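Local coordinates for hypothetical protein (Legionella pneumophila subsp. pneumophila, PDB 4KH9) that is of unknown function but binds calcium and belongs to the three-domain DUF4785 family, with two E-set-like domains following the N-terminal one, at residues V273-L276 and T282-V285; L349-Y354 and K358-Y363. All blocks are in the same frame, centred on the assembly; numbering follows the deposited sequence.

Interaction 1: residues V273-L276 and T282-V285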
ATOM      1  N   VAL A 273      -0.670 -26.525  20.242  1.00 44.75           N
ATOM      2  CA  VAL A 273      -0.836 -27.480  19.149  1.00 43.70           C
ATOM      3  C   VAL A 273      -0.289 -28.832  19.631  1.00 48.32           C
ATOM      4  O   VAL A 273       0.755 -28.898  20.282  1.00 47.96           O
ATOM      5  CB  VAL A 273      -0.242 -27.006  17.788  1.00 47.05           C
ATOM      6  CG1 VAL A 273       1.223 -26.603  17.893  1.00 47.43           C
ATOM      7  CG2 VAL A 273      -0.455 -28.031  16.680  1.00 47.00           C
ATOM      8  N   LYS A 274      -1.051 -29.893  19.378  1.00 45.81           N
ATOM      9  CA  LYS A 274      -0.678 -31.253  19.762  1.00 47.40           C
ATOM     10  C   LYS A 274      -1.072 -32.204  18.634  1.00 52.90           C
ATOM     11  O   LYS A 274      -2.001 -31.923  17.871  1.00 50.99           O
ATOM     12  CB  LYS A 274      -1.357 -31.639  21.102  1.00 49.61           C
ATOM     13  CG  LYS A 274      -0.920 -32.972  21.707  1.00 80.55           C
ATOM     14  CD  LYS A 274      -1.893 -33.467  22.786  1.00 94.33           C
ATOM     15  CE  LYS A 274      -1.491 -34.798  23.388  1.00102.17           C
ATOM     16  NZ  LYS A 274      -0.284 -34.695  24.254  1.00109.56           N
ATOM     17  N   LYS A 275      -0.340 -33.307  18.516  1.00 52.67           N
ATOM     18  CA  LYS A 275      -0.622 -34.379  17.563  1.00 53.54           C
ATOM     19  C   LYS A 275      -1.622 -35.295  18.254  1.00 59.10           C
ATOM     20  O   LYS A 275      -1.387 -35.720  19.388  1.00 58.58           O
ATOM     21  CB  LYS A 275       0.677 -35.087  17.137  1.00 56.34           C
ATOM     22  CG  LYS A 275       0.511 -36.202  16.118  1.00 63.85           C
ATOM     23  CD  LYS A 275       1.865 -36.862  15.848  1.00 71.63           C
ATOM     24  CE  LYS A 275       1.721 -38.334  15.550  1.00 77.46           C
ATOM     25  NZ  LYS A 275       3.034 -39.006  15.363  1.00 80.30           N
ATOM     26  N   LEU A 276      -2.790 -35.482  17.624  1.00 57.55           N
ATOM     27  CA  LEU A 276      -3.902 -36.279  18.154  1.00 58.50           C
ATOM     28  C   LEU A 276      -3.754 -37.742  17.746  1.00 63.82           C
ATOM     29  O   LEU A 276      -3.961 -38.626  18.583  1.00 64.20           O
ATOM     30  CB  LEU A 276      -5.246 -35.692  17.633  1.00 57.67           C
ATOM     31  CG  LEU A 276      -6.555 -36.112  18.322  1.00 62.32           C
ATOM     32  CD1 LEU A 276      -6.677 -35.517  19.720  1.00 62.25           C
ATOM     33  CD2 LEU A 276      -7.756 -35.662  17.512  1.00 62.07           C
ATOM     34  N   THR A 282      -3.285 -36.464  12.455  1.00 48.55           N
ATOM     35  CA  THR A 282      -4.264 -35.467  12.860  1.00 46.06           C
ATOM     36  C   THR A 282      -3.721 -34.647  14.015  1.00 48.05           C
ATOM     37  O   THR A 282      -3.138 -35.188  14.965  1.00 48.36           O
ATOM     38  CB  THR A 282      -5.600 -36.152  13.207  1.00 53.19           C
ATOM     39  OG1 THR A 282      -6.017 -36.936  12.098  1.00 53.63           O
ATOM     40  CG2 THR A 282      -6.702 -35.172  13.503  1.00 48.80           C
ATOM     41  N   PHE A 283      -3.921 -33.325  13.917  1.00 41.05           N
ATOM     42  CA  PHE A 283      -3.476 -32.367  14.919  1.00 39.79           C
ATOM     43  C   PHE A 283      -4.647 -31.586  15.431  1.00 43.02           C
ATOM     44  O   PHE A 283      -5.640 -31.440  14.722  1.00 42.41           O
ATOM     45  CB  PHE A 283      -2.412 -31.410  14.345  1.00 40.45           C
ATOM     46  CG  PHE A 283      -1.198 -32.094  13.781  1.00 42.65           C
ATOM     47  CD1 PHE A 283      -1.183 -32.550  12.463  1.00 45.53           C
ATOM     48  CD2 PHE A 283      -0.081 -32.330  14.576  1.00 45.68           C
ATOM     49  CE1 PHE A 283      -0.087 -33.247  11.963  1.00 47.16           C
ATOM     50  CE2 PHE A 283       1.025 -33.015  14.065  1.00 49.10           C
ATOM     51  CZ  PHE A 283       1.011 -33.467  12.762  1.00 47.22           C
ATOM     52  N   VAL A 284      -4.538 -31.093  16.668  1.00 39.76           N
ATOM     53  CA  VAL A 284      -5.560 -30.270  17.308  1.00 39.21           C
ATOM     54  C   VAL A 284      -4.896 -28.983  17.819  1.00 41.67           C
ATOM     55  O   VAL A 284      -3.829 -29.031  18.424  1.00 41.41           O
ATOM     56  CB  VAL A 284      -6.387 -30.981  18.419  1.00 44.12           C
ATOM     57  CG1 VAL A 284      -7.405 -31.949  17.826  1.00 44.36           C
ATOM     58  CG2 VAL A 284      -5.509 -31.677  19.452  1.00 44.67           C
ATOM     59  N   VAL A 285      -5.517 -27.841  17.551  1.00 38.67           N
ATOM     60  CA  VAL A 285      -4.990 -26.539  17.975  1.00 38.93           C
ATOM     61  C   VAL A 285      -6.054 -25.819  18.774  1.00 41.05           C
ATOM     62  O   VAL A 285      -7.197 -25.734  18.316  1.00 40.59           O
ATOM     63  CB  VAL A 285      -4.501 -25.646  16.790  1.00 44.59           C
ATOM     64  CG1 VAL A 285      -3.632 -24.479  17.281  1.00 44.74           C
ATOM     65  CG2 VAL A 285      -3.741 -26.446  15.755  1.00 45.27           C
TER
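V284 and L276 meet across two neighbouring antiparallel strands, with CD2 of L276 3.7 Å from CG1 of V284. The leucine side chain crosses that of V284 at a slant, its CD1 closing on both valine methyls, while it runs alongside T282 and points the same way. With CG anti to the backbone N (chi1 -164°), L276 can lay its two methyls over the opposite strand. Beneath this patch the backbones are stitched by K274 and V284, a hydrogen-bonded pair: V284 N reaches K274 O at 2.9 Å, and K274 N returns a bond to V284 O at 3.1 Å. Two residues along, L276 N donates to T282 O at 2.7 Å, and this donor is tilted 22° from the carbonyl plane.

The segments belong to the hairpin of strands 268-278 and 281-289, inside a four-stranded antiparallel sheet of the C-terminal, E-set-like domain. V273, K275, F283 and V285 share the face that K274 and V284 turn away from. There the valines stand side by side, CG2 of V273 3.8 Å from CG2 of V285. F283 brings CE2 of its ring to 3.7 Å from CB of K275, approaching the aliphatic base of the lysine obliquely.

Farther out, the amino group of K275 forms a salt bridge with D341 and a hydrogen bond with S278. F331 of strand 325-333 meets the F283 ring with planes about 25° apart, and L346 and L372 add apolar contacts to F283. T282 OG1 is hydrogen-bonded to P280 O, close to the turn that joins the two strands.

Interaction 2: residues L349-Y354 and K358-Y363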
ATOM      1  N   LEU A 349       1.793 -22.451  10.976  1.00 40.44           N
ATOM      2  CA  LEU A 349       0.454 -22.419  11.533  1.00 39.58           C
ATOM      3  C   LEU A 349      -0.101 -21.021  11.309  1.00 41.40           C
ATOM      4  O   LEU A 349       0.360 -20.068  11.941  1.00 39.39           O
ATOM      5  CB  LEU A 349       0.435 -22.814  13.011  1.00 40.25           C
ATOM      6  CG  LEU A 349       0.825 -24.248  13.335  1.00 46.96           C
ATOM      7  CD1 LEU A 349       0.953 -24.421  14.816  1.00 48.42           C
ATOM      8  CD2 LEU A 349      -0.174 -25.242  12.758  1.00 49.81           C
ATOM      9  N   ARG A 350      -1.037 -20.897  10.362  1.00 38.26           N
ATOM     10  CA  ARG A 350      -1.652 -19.618   9.968  1.00 37.26           C
ATOM     11  C   ARG A 350      -3.165 -19.630  10.214  1.00 38.43           C
ATOM     12  O   ARG A 350      -3.836 -20.617   9.888  1.00 37.57           O
ATOM     13  CB  ARG A 350      -1.364 -19.331   8.485  1.00 36.85           C
ATOM     14  CG  ARG A 350       0.110 -19.022   8.247  1.00 54.46           C
ATOM     15  CD  ARG A 350       0.479 -18.816   6.798  1.00 61.31           C
ATOM     16  NE  ARG A 350       1.931 -18.686   6.679  1.00 71.08           N
ATOM     17  CZ  ARG A 350       2.610 -18.828   5.547  1.00 80.92           C
ATOM     18  NH1 ARG A 350       1.976 -19.103   4.414  1.00 66.67           N
ATOM     19  NH2 ARG A 350       3.931 -18.718   5.543  1.00 64.33           N
ATOM     20  N   LEU A 351      -3.694 -18.542  10.781  1.00 32.48           N
ATOM     21  CA  LEU A 351      -5.119 -18.440  11.021  1.00 31.55           C
ATOM     22  C   LEU A 351      -5.656 -17.220  10.268  1.00 33.73           C
ATOM     23  O   LEU A 351      -5.157 -16.115  10.453  1.00 32.98           O
ATOM     24  CB  LEU A 351      -5.427 -18.381  12.533  1.00 31.39           C
ATOM     25  CG  LEU A 351      -6.911 -18.394  12.922  1.00 35.86           C
ATOM     26  CD1 LEU A 351      -7.518 -19.774  12.731  1.00 34.38           C
ATOM     27  CD2 LEU A 351      -7.069 -18.001  14.367  1.00 42.61           C
ATOM     28  N   ILE A 352      -6.619 -17.453   9.364  1.00 30.39           N
ATOM     29  CA  ILE A 352      -7.210 -16.411   8.517  1.00 29.83           C
ATOM     30  C   ILE A 352      -8.584 -16.058   9.043  1.00 33.13           C
ATOM     31  O   ILE A 352      -9.352 -16.953   9.365  1.00 34.47           O
ATOM     32  CB  ILE A 352      -7.293 -16.855   7.009  1.00 32.42           C
ATOM     33  CG1 ILE A 352      -5.897 -17.182   6.445  1.00 34.51           C
ATOM     34  CG2 ILE A 352      -7.969 -15.770   6.122  1.00 32.37           C
ATOM     35  CD1 ILE A 352      -5.867 -17.912   5.117  1.00 38.52           C
ATOM     36  N   ASP A 353      -8.910 -14.780   9.042  1.00 29.82           N
ATOM     37  CA  ASP A 353     -10.240 -14.269   9.373  1.00 29.64           C
ATOM     38  C   ASP A 353     -10.868 -13.862   8.060  1.00 32.90           C
ATOM     39  O   ASP A 353     -10.440 -12.870   7.488  1.00 30.98           O
ATOM     40  CB  ASP A 353     -10.166 -13.102  10.382  1.00 30.07           C
ATOM     41  CG  ASP A 353     -11.489 -12.455  10.764  1.00 35.37           C
ATOM     42  OD1 ASP A 353     -12.531 -12.802  10.150  1.00 36.41           O
ATOM     43  OD2 ASP A 353     -11.496 -11.642  11.703  1.00 38.82           O
ATOM     44  N   TYR A 354     -11.897 -14.595   7.584  1.00 32.50           N
ATOM     45  CA  TYR A 354     -12.541 -14.270   6.311  1.00 33.75           C
ATOM     46  C   TYR A 354     -13.380 -13.006   6.390  1.00 38.68           C
ATOM     47  O   TYR A 354     -13.694 -12.438   5.341  1.00 38.36           O
ATOM     48  CB  TYR A 354     -13.391 -15.426   5.808  1.00 36.44           C
ATOM     49  CG  TYR A 354     -12.548 -16.553   5.256  1.00 39.85           C
ATOM     50  CD1 TYR A 354     -11.941 -16.445   4.012  1.00 43.00           C
ATOM     51  CD2 TYR A 354     -12.415 -17.749   5.945  1.00 41.97           C
ATOM     52  CE1 TYR A 354     -11.206 -17.494   3.473  1.00 46.45           C
ATOM     53  CE2 TYR A 354     -11.693 -18.812   5.411  1.00 44.60           C
ATOM     54  CZ  TYR A 354     -11.069 -18.674   4.183  1.00 53.87           C
ATOM     55  OH  TYR A 354     -10.340 -19.708   3.652  1.00 53.89           O
ATOM     56  N   LYS A 358      -7.774 -11.325   6.068  1.00 33.81           N
ATOM     57  CA  LYS A 358      -6.417 -11.164   6.576  1.00 32.00           C
ATOM     58  C   LYS A 358      -6.013 -12.355   7.446  1.00 34.61           C
ATOM     59  O   LYS A 358      -6.861 -12.971   8.115  1.00 31.22           O
ATOM     60  CB  LYS A 358      -6.288  -9.863   7.420  1.00 33.49           C
ATOM     61  CG  LYS A 358      -6.581  -8.546   6.722  1.00 37.97           C
ATOM     62  CD  LYS A 358      -5.451  -8.068   5.814  1.00 39.69           C
ATOM     63  CE  LYS A 358      -5.908  -6.942   4.913  1.00 37.54           C
ATOM     64  NZ  LYS A 358      -4.907  -6.661   3.860  1.00 46.00           N
ATOM     65  N   THR A 359      -4.702 -12.648   7.461  1.00 32.54           N
ATOM     66  CA  THR A 359      -4.081 -13.597   8.391  1.00 32.26           C
ATOM     67  C   THR A 359      -4.058 -12.843   9.715  1.00 37.57           C
ATOM     68  O   THR A 359      -3.559 -11.707   9.742  1.00 40.10           O
ATOM     69  CB  THR A 359      -2.700 -14.047   7.862  1.00 39.38           C
ATOM     70  OG1 THR A 359      -2.903 -14.785   6.673  1.00 33.91           O
ATOM     71  CG2 THR A 359      -1.947 -14.923   8.839  1.00 39.78           C
ATOM     72  N   VAL A 360      -4.681 -13.391  10.776  1.00 31.83           N
ATOM     73  CA  VAL A 360      -4.743 -12.662  12.055  1.00 29.48           C
ATOM     74  C   VAL A 360      -3.728 -13.223  13.072  1.00 33.93           C
ATOM     75  O   VAL A 360      -3.360 -12.524  14.029  1.00 34.17           O
ATOM     76  CB  VAL A 360      -6.167 -12.598  12.631  1.00 32.33           C
ATOM     77  CG1 VAL A 360      -7.046 -11.738  11.728  1.00 31.31           C
ATOM     78  CG2 VAL A 360      -6.785 -13.994  12.837  1.00 32.00           C
ATOM     79  N   TYR A 361      -3.233 -14.440  12.809  1.00 30.34           N
ATOM     80  CA  TYR A 361      -2.237 -15.129  13.618  1.00 30.57           C
ATOM     81  C   TYR A 361      -1.402 -16.003  12.731  1.00 37.06           C
ATOM     82  O   TYR A 361      -1.937 -16.723  11.893  1.00 36.31           O
ATOM     83  CB  TYR A 361      -2.858 -15.968  14.757  1.00 31.61           C
ATOM     84  CG  TYR A 361      -1.832 -16.537  15.721  1.00 33.62           C
ATOM     85  CD1 TYR A 361      -1.097 -17.680  15.400  1.00 35.46           C
ATOM     86  CD2 TYR A 361      -1.553 -15.905  16.926  1.00 35.18           C
ATOM     87  CE1 TYR A 361      -0.089 -18.156  16.236  1.00 36.71           C
ATOM     88  CE2 TYR A 361      -0.568 -16.397  17.793  1.00 37.29           C
ATOM     89  CZ  TYR A 361       0.160 -17.526  17.442  1.00 44.37           C
ATOM     90  OH  TYR A 361       1.138 -18.030  18.269  1.00 43.62           O
ATOM     91  N   GLN A 362      -0.077 -15.951  12.917  1.00 36.43           N
ATOM     92  CA  GLN A 362       0.801 -16.838  12.178  1.00 37.48           C
ATOM     93  C   GLN A 362       2.030 -17.181  12.992  1.00 42.54           C
ATOM     94  O   GLN A 362       2.586 -16.343  13.705  1.00 42.31           O
ATOM     95  CB  GLN A 362       1.202 -16.284  10.806  1.00 38.66           C
ATOM     96  CG  GLN A 362       1.786 -14.875  10.781  1.00 56.40           C
ATOM     97  CD  GLN A 362       1.692 -14.274   9.401  1.00 74.05           C
ATOM     98  OE1 GLN A 362       2.063 -14.895   8.395  1.00 68.65           O
ATOM     99  NE2 GLN A 362       1.197 -13.042   9.331  1.00 64.04           N
ATOM    100  N   TYR A 363       2.417 -18.441  12.885  1.00 40.28           N
ATOM    101  CA  TYR A 363       3.625 -19.009  13.439  1.00 40.78           C
ATOM    102  C   TYR A 363       4.352 -19.660  12.269  1.00 46.83           C
ATOM    103  O   TYR A 363       3.906 -20.690  11.777  1.00 44.79           O
ATOM    104  CB  TYR A 363       3.318 -19.972  14.597  1.00 43.20           C
ATOM    105  CG  TYR A 363       4.578 -20.454  15.272  1.00 48.52           C
ATOM    106  CD1 TYR A 363       5.381 -19.579  15.994  1.00 51.70           C
ATOM    107  CD2 TYR A 363       4.992 -21.775  15.153  1.00 50.53           C
ATOM    108  CE1 TYR A 363       6.559 -20.012  16.600  1.00 55.75           C
ATOM    109  CE2 TYR A 363       6.161 -22.221  15.762  1.00 52.97           C
ATOM    110  CZ  TYR A 363       6.933 -21.341  16.500  1.00 63.98           C
ATOM    111  OH  TYR A 363       8.101 -21.773  17.079  1.00 70.35           O
TER
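L351 and L349, the two residues that bury most surface here, bring their CB atoms against those of Y361 and Y363 across an antiparallel strand pair. For L351 the CB of Y361 lies 4.2 Å from its own CB, and its CD2 comes within 4.3 Å of CG2 of V360. Its carbonyl does more: L351 O accepts V360 N at 2.8 Å, with the donor nearly in line with the C=O bond, and a weak bond from Y361 N at 3.5 Å. Two consecutive residues thus face one, the definition of a classic beta bulge, and the register slips by one beyond it. L351 N, meanwhile, donates to Y361 O at 2.8 Å.

L349 and Y363 are an antiparallel hydrogen-bonded pair. Y363 N reaches L349 O at 2.8 Å, the L349 amide gives a bond back to Y363 O, and L349 O also lies near the plane of the Y361 ring, at its edge. The bulged hairpin of strands 345-353 and 358-368 forms one margin of a five-stranded antiparallel sheet in the C-terminal E-set-like domain. From its leucine face L349 and L351 pack on L270 and A268 of strand 268-278.

V360, at the bulge, sets CG1 3.7 Å from CB of D353. The D353 carboxylate is buried, and several donors grip it: OD2 bonds with Y12, S267 and Q356, and OD1 with S293 and the G355 amide. On the other face, CG of R350 touches CB of Q362 at 3.9 Å, the guanidinium and amide planes standing 74° apart, while R350 NH2 bonds to N364. The I352 and T359 side chains cross at an angle, CG1 of I352 touching OG1 of T359.

In the fold
Along the chain the two contacts come in series. Interaction 1 closes first, pairing 273-276 with 282-285 around a tight turn; strands 293-302, 312-322 and 325-333 follow before interaction 2 closes a second hairpin with a short connecting loop between 349-354 and 358-363. Neither loop encloses or crosses the other. The hairpins lie in different sheets, the four-stranded one and the five-stranded one, which face each other in the C-terminal domain, and the centres of interactions 1 and 2 are about 17 Å apart. The two contacts meet directly where CG1 of V273 packs 3.8 Å from CD1 of L349, so both share one apolar interior. N-terminal residues F2 and P5 bond to the first and second hairpin respectively.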